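Cytochrome c, 1 heme-binding site (Geobacter sulfurreducens, PDB 4RLR) probably carries electrons as a monoheme cytochrome c of low reduction potential and is essential for accepting electrons from an electrode. Local coordinates at residues 55-58 / 64-67. Sequence-based numbering, arbitrary orientation.
Sequences IFYT and GALM. With HEM (protoporphyrin IX containing Fe), chain B.
Two backbone bonds tie Y57 and T58 to the first turn of helix 65-70: L66 N donates to Y57 O at 3.0 Å and nearly straight (171°), and G64 N donates to T58 O at 2.8 Å. The case illustrates how a cytochrome c of the PccH family anchors a helix start beside its heme: G64 stands at the N-cap (phi 74°), and the loop following helix 51-55 supplies carbonyls to that end. With its CG anti to the carbonyl carbon (chi1 -61°), the Y57 ring extends off the helix start and passes obliquely beside a heme propionate, CE1 lying 3.9 Å from HEM CBA, while the methyl of A65 sits near the ring plane at the CD1 edge. A65 CB also meets the propionate oxygen HEM O1A at 3.4 Å. T58 and L66 run side by side, T58 CG2 against L66 CD2 at 3.6 Å, and the other L66 branch, CD1, reaches the heme methyl CMB. T58 OG1 donates to I55 O at 2.8 Å, and T58 N donates there too. Replacing T58 with an alanine would probably leave L66 CD2 without its methyl neighbour and I55 O with the T58 backbone N-H but without the hydroxyl. W105 of helix 92-106 also packs on L66. M67 curls at its CB-CG and CG-SD bonds, which brings CE to 3.5 Å from T58 O.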
ATOM      1  N   ILE A  55      -5.063   3.863  -3.849  1.00 19.10           N
ATOM      2  CA  ILE A  55      -4.614   5.247  -3.616  1.00 18.29           C
ATOM      3  C   ILE A  55      -5.206   5.914  -2.351  1.00 20.75           C
ATOM      4  O   ILE A  55      -4.657   6.919  -1.864  1.00 21.16           O
ATOM      5  CB  ILE A  55      -4.811   6.120  -4.851  1.00 18.28           C
ATOM      6  CG1 ILE A  55      -6.289   6.451  -5.080  1.00 18.20           C
ATOM      7  CG2 ILE A  55      -4.169   5.439  -6.084  1.00 18.71           C
ATOM      8  CD1 ILE A  55      -6.499   7.592  -6.031  1.00 19.20           C
ATOM      9  N   PHE A  56      -6.286   5.326  -1.814  1.00 19.31           N
ATOM     10  CA  PHE A  56      -6.849   5.678  -0.502  1.00 20.25           C
ATOM     11  C   PHE A  56      -5.748   5.742   0.577  1.00 21.21           C
ATOM     12  O   PHE A  56      -5.795   6.577   1.517  1.00 18.47           O
ATOM     13  CB  PHE A  56      -7.934   4.641  -0.137  1.00 19.47           C
ATOM     14  CG  PHE A  56      -8.689   4.909   1.153  1.00 19.23           C
ATOM     15  CD1 PHE A  56      -8.161   4.508   2.390  1.00 20.43           C
ATOM     16  CD2 PHE A  56      -9.940   5.496   1.135  1.00 18.74           C
ATOM     17  CE1 PHE A  56      -8.848   4.723   3.555  1.00 20.50           C
ATOM     18  CE2 PHE A  56     -10.635   5.715   2.316  1.00 19.83           C
ATOM     19  CZ  PHE A  56     -10.082   5.327   3.519  1.00 20.47           C
ATOM     20  N   TYR A  57      -4.754   4.875   0.404  1.00 18.43           N
ATOM     21  CA  TYR A  57      -3.684   4.652   1.369  1.00 18.80           C
ATOM     22  C   TYR A  57      -2.393   5.387   1.011  1.00 20.20           C
ATOM     23  O   TYR A  57      -1.346   5.130   1.583  1.00 21.93           O
ATOM     24  CB  TYR A  57      -3.436   3.147   1.462  1.00 19.23           C
ATOM     25  CG  TYR A  57      -4.689   2.454   1.930  1.00 18.24           C
ATOM     26  CD1 TYR A  57      -4.988   2.380   3.289  1.00 17.47           C
ATOM     27  CD2 TYR A  57      -5.614   1.915   1.009  1.00 17.65           C
ATOM     28  CE1 TYR A  57      -6.151   1.763   3.732  1.00 20.53           C
ATOM     29  CE2 TYR A  57      -6.778   1.300   1.445  1.00 18.90           C
ATOM     30  CZ  TYR A  57      -7.049   1.243   2.800  1.00 20.30           C
ATOM     31  OH  TYR A  57      -8.191   0.656   3.241  1.00 21.55           O
ATOM     32  N   THR A  58      -2.472   6.324   0.085  1.00 17.86           N
ATOM     33  CA  THR A  58      -1.289   7.062  -0.306  1.00 22.30           C
ATOM     34  C   THR A  58      -1.402   8.521   0.130  1.00 21.15           C
ATOM     35  O   THR A  58      -0.873   8.846   1.164  1.00 21.09           O
ATOM     36  CB  THR A  58      -0.949   6.883  -1.787  1.00 20.65           C
ATOM     37  OG1 THR A  58      -1.995   7.414  -2.592  1.00 17.68           O
ATOM     38  CG2 THR A  58      -0.728   5.394  -2.101  1.00 21.29           C
ATOM     39  N   GLY A  64       0.017   8.269   3.764  1.00 22.68           N
ATOM     40  CA  GLY A  64       1.220   7.557   4.145  1.00 23.15           C
ATOM     41  C   GLY A  64       1.133   6.071   4.503  1.00 24.30           C
ATOM     42  O   GLY A  64       2.173   5.447   4.722  1.00 21.43           O
ATOM     43  N   ALA A  65      -0.059   5.475   4.564  1.00 24.78           N
ATOM     44  CA  ALA A  65      -0.164   4.091   5.071  1.00 21.88           C
ATOM     45  C   ALA A  65       0.566   3.053   4.211  1.00 23.58           C
ATOM     46  O   ALA A  65       1.252   2.166   4.736  1.00 21.18           O
ATOM     47  CB  ALA A  65      -1.637   3.678   5.260  1.00 24.78           C
ATOM     48  N   LEU A  66       0.425   3.160   2.894  1.00 22.48           N
ATOM     49  CA  LEU A  66       1.082   2.219   2.004  1.00 20.17           C
ATOM     50  C   LEU A  66       2.587   2.355   2.140  1.00 22.74           C
ATOM     51  O   LEU A  66       3.329   1.352   2.107  1.00 23.53           O
ATOM     52  CB  LEU A  66       0.663   2.497   0.569  1.00 23.23           C
ATOM     53  CG  LEU A  66       1.250   1.614  -0.512  1.00 20.19           C
ATOM     54  CD1 LEU A  66       0.808   0.189  -0.302  1.00 21.58           C
ATOM     55  CD2 LEU A  66       0.825   2.124  -1.865  1.00 19.44           C
ATOM     56  N   MET A  67       3.036   3.602   2.292  1.00 22.11           N
ATOM     57  CA  MET A  67       4.460   3.886   2.470  1.00 23.45           C
ATOM     58  C   MET A  67       4.961   3.317   3.803  1.00 22.35           C
ATOM     59  O   MET A  67       5.992   2.627   3.840  1.00 25.27           O
ATOM     60  CB  MET A  67       4.753   5.388   2.319  1.00 23.37           C
ATOM     61  CG  MET A  67       4.421   5.960   0.927  1.00 24.64           C
ATOM     62  SD  MET A  67       2.615   6.210   0.651  1.00 24.69           S
ATOM     63  CE  MET A  67       2.503   8.001   0.554  1.00 23.18           C
TER
HETATM   64  CHA HEM B 201      -3.081  -4.113   6.384  1.00 20.02           C
HETATM   65  CHB HEM B 201      -0.822  -3.261   2.198  1.00 16.52           C
HETATM   66  CHC HEM B 201      -0.287  -8.031   1.756  1.00 19.56           C
HETATM   67  CHD HEM B 201      -3.036  -8.901   5.575  1.00 18.80           C
HETATM   68  C1A HEM B 201      -2.436  -3.495   5.331  1.00 18.97           C
HETATM   69  C2A HEM B 201      -2.227  -2.076   5.239  1.00 17.72           C
HETATM   70  C3A HEM B 201      -1.604  -1.828   4.086  1.00 19.71           C
HETATM   71  C4A HEM B 201      -1.398  -3.083   3.417  1.00 17.63           C
HETATM   72  CMA HEM B 201      -1.188  -0.463   3.523  1.00 20.25           C
HETATM   73  CAA HEM B 201      -2.662  -1.070   6.316  1.00 20.91           C
HETATM   74  CBA HEM B 201      -4.071  -0.515   6.109  1.00 19.09           C
HETATM   75  CGA HEM B 201      -4.282   0.571   7.152  1.00 22.62           C
HETATM   76  O1A HEM B 201      -3.832   1.722   6.974  1.00 21.30           O
HETATM   77  O2A HEM B 201      -4.899   0.277   8.183  1.00 20.02           O
HETATM   78  C1B HEM B 201      -0.491  -4.502   1.711  1.00 18.17           C
HETATM   79  C2B HEM B 201       0.267  -4.730   0.524  1.00 16.63           C
HETATM   80  C3B HEM B 201       0.430  -6.046   0.396  1.00 17.85           C
HETATM   81  C4B HEM B 201      -0.223  -6.676   1.517  1.00 20.09           C
HETATM   82  CMB HEM B 201       0.713  -3.575  -0.369  1.00 17.28           C
HETATM   83  CAB HEM B 201       1.190  -6.811  -0.692  1.00 19.30           C
HETATM   84  CBB HEM B 201       2.444  -6.382  -0.983  1.00 19.36           C
HETATM   85  C1C HEM B 201      -1.016  -8.662   2.722  1.00 19.68           C
HETATM   86  C2C HEM B 201      -1.131 -10.096   2.831  1.00 19.79           C
HETATM   87  C3C HEM B 201      -1.918 -10.357   3.888  1.00 20.13           C
HETATM   88  C4C HEM B 201      -2.264  -9.080   4.478  1.00 18.46           C
HETATM   89  CMC HEM B 201      -0.498 -11.079   1.819  1.00 22.76           C
HETATM   90  CAC HEM B 201      -2.362 -11.720   4.494  1.00 21.53           C
HETATM   91  CBC HEM B 201      -1.549 -12.800   4.465  1.00 23.42           C
HETATM   92  C1D HEM B 201      -3.336  -7.683   6.115  1.00 18.99           C
HETATM   93  C2D HEM B 201      -4.202  -7.520   7.251  1.00 21.22           C
HETATM   94  C3D HEM B 201      -4.228  -6.019   7.511  1.00 20.58           C
HETATM   95  C4D HEM B 201      -3.364  -5.444   6.502  1.00 18.00           C
HETATM   96  CMD HEM B 201      -4.947  -8.652   8.000  1.00 23.50           C
HETATM   97  CAD HEM B 201      -5.000  -5.276   8.607  1.00 22.38           C
HETATM   98  CBD HEM B 201      -4.307  -5.435   9.954  1.00 21.53           C
HETATM   99  CGD HEM B 201      -3.048  -4.607   9.925  1.00 21.33           C
HETATM  100  O1D HEM B 201      -3.088  -3.357   9.857  1.00 22.87           O
HETATM  101  O2D HEM B 201      -1.972  -5.219   9.968  1.00 23.80           O
HETATM  102  NA  HEM B 201      -1.895  -4.093   4.218  1.00 16.00           N
HETATM  103  NB  HEM B 201      -0.760  -5.704   2.309  1.00 17.07           N
HETATM  104  NC  HEM B 201      -1.699  -8.071   3.766  1.00 17.77           N
HETATM  105  ND  HEM B 201      -2.857  -6.450   5.699  1.00 20.18           N
HETATM  106 FE   HEM B 201      -1.798  -6.071   3.905  1.00 18.04          FE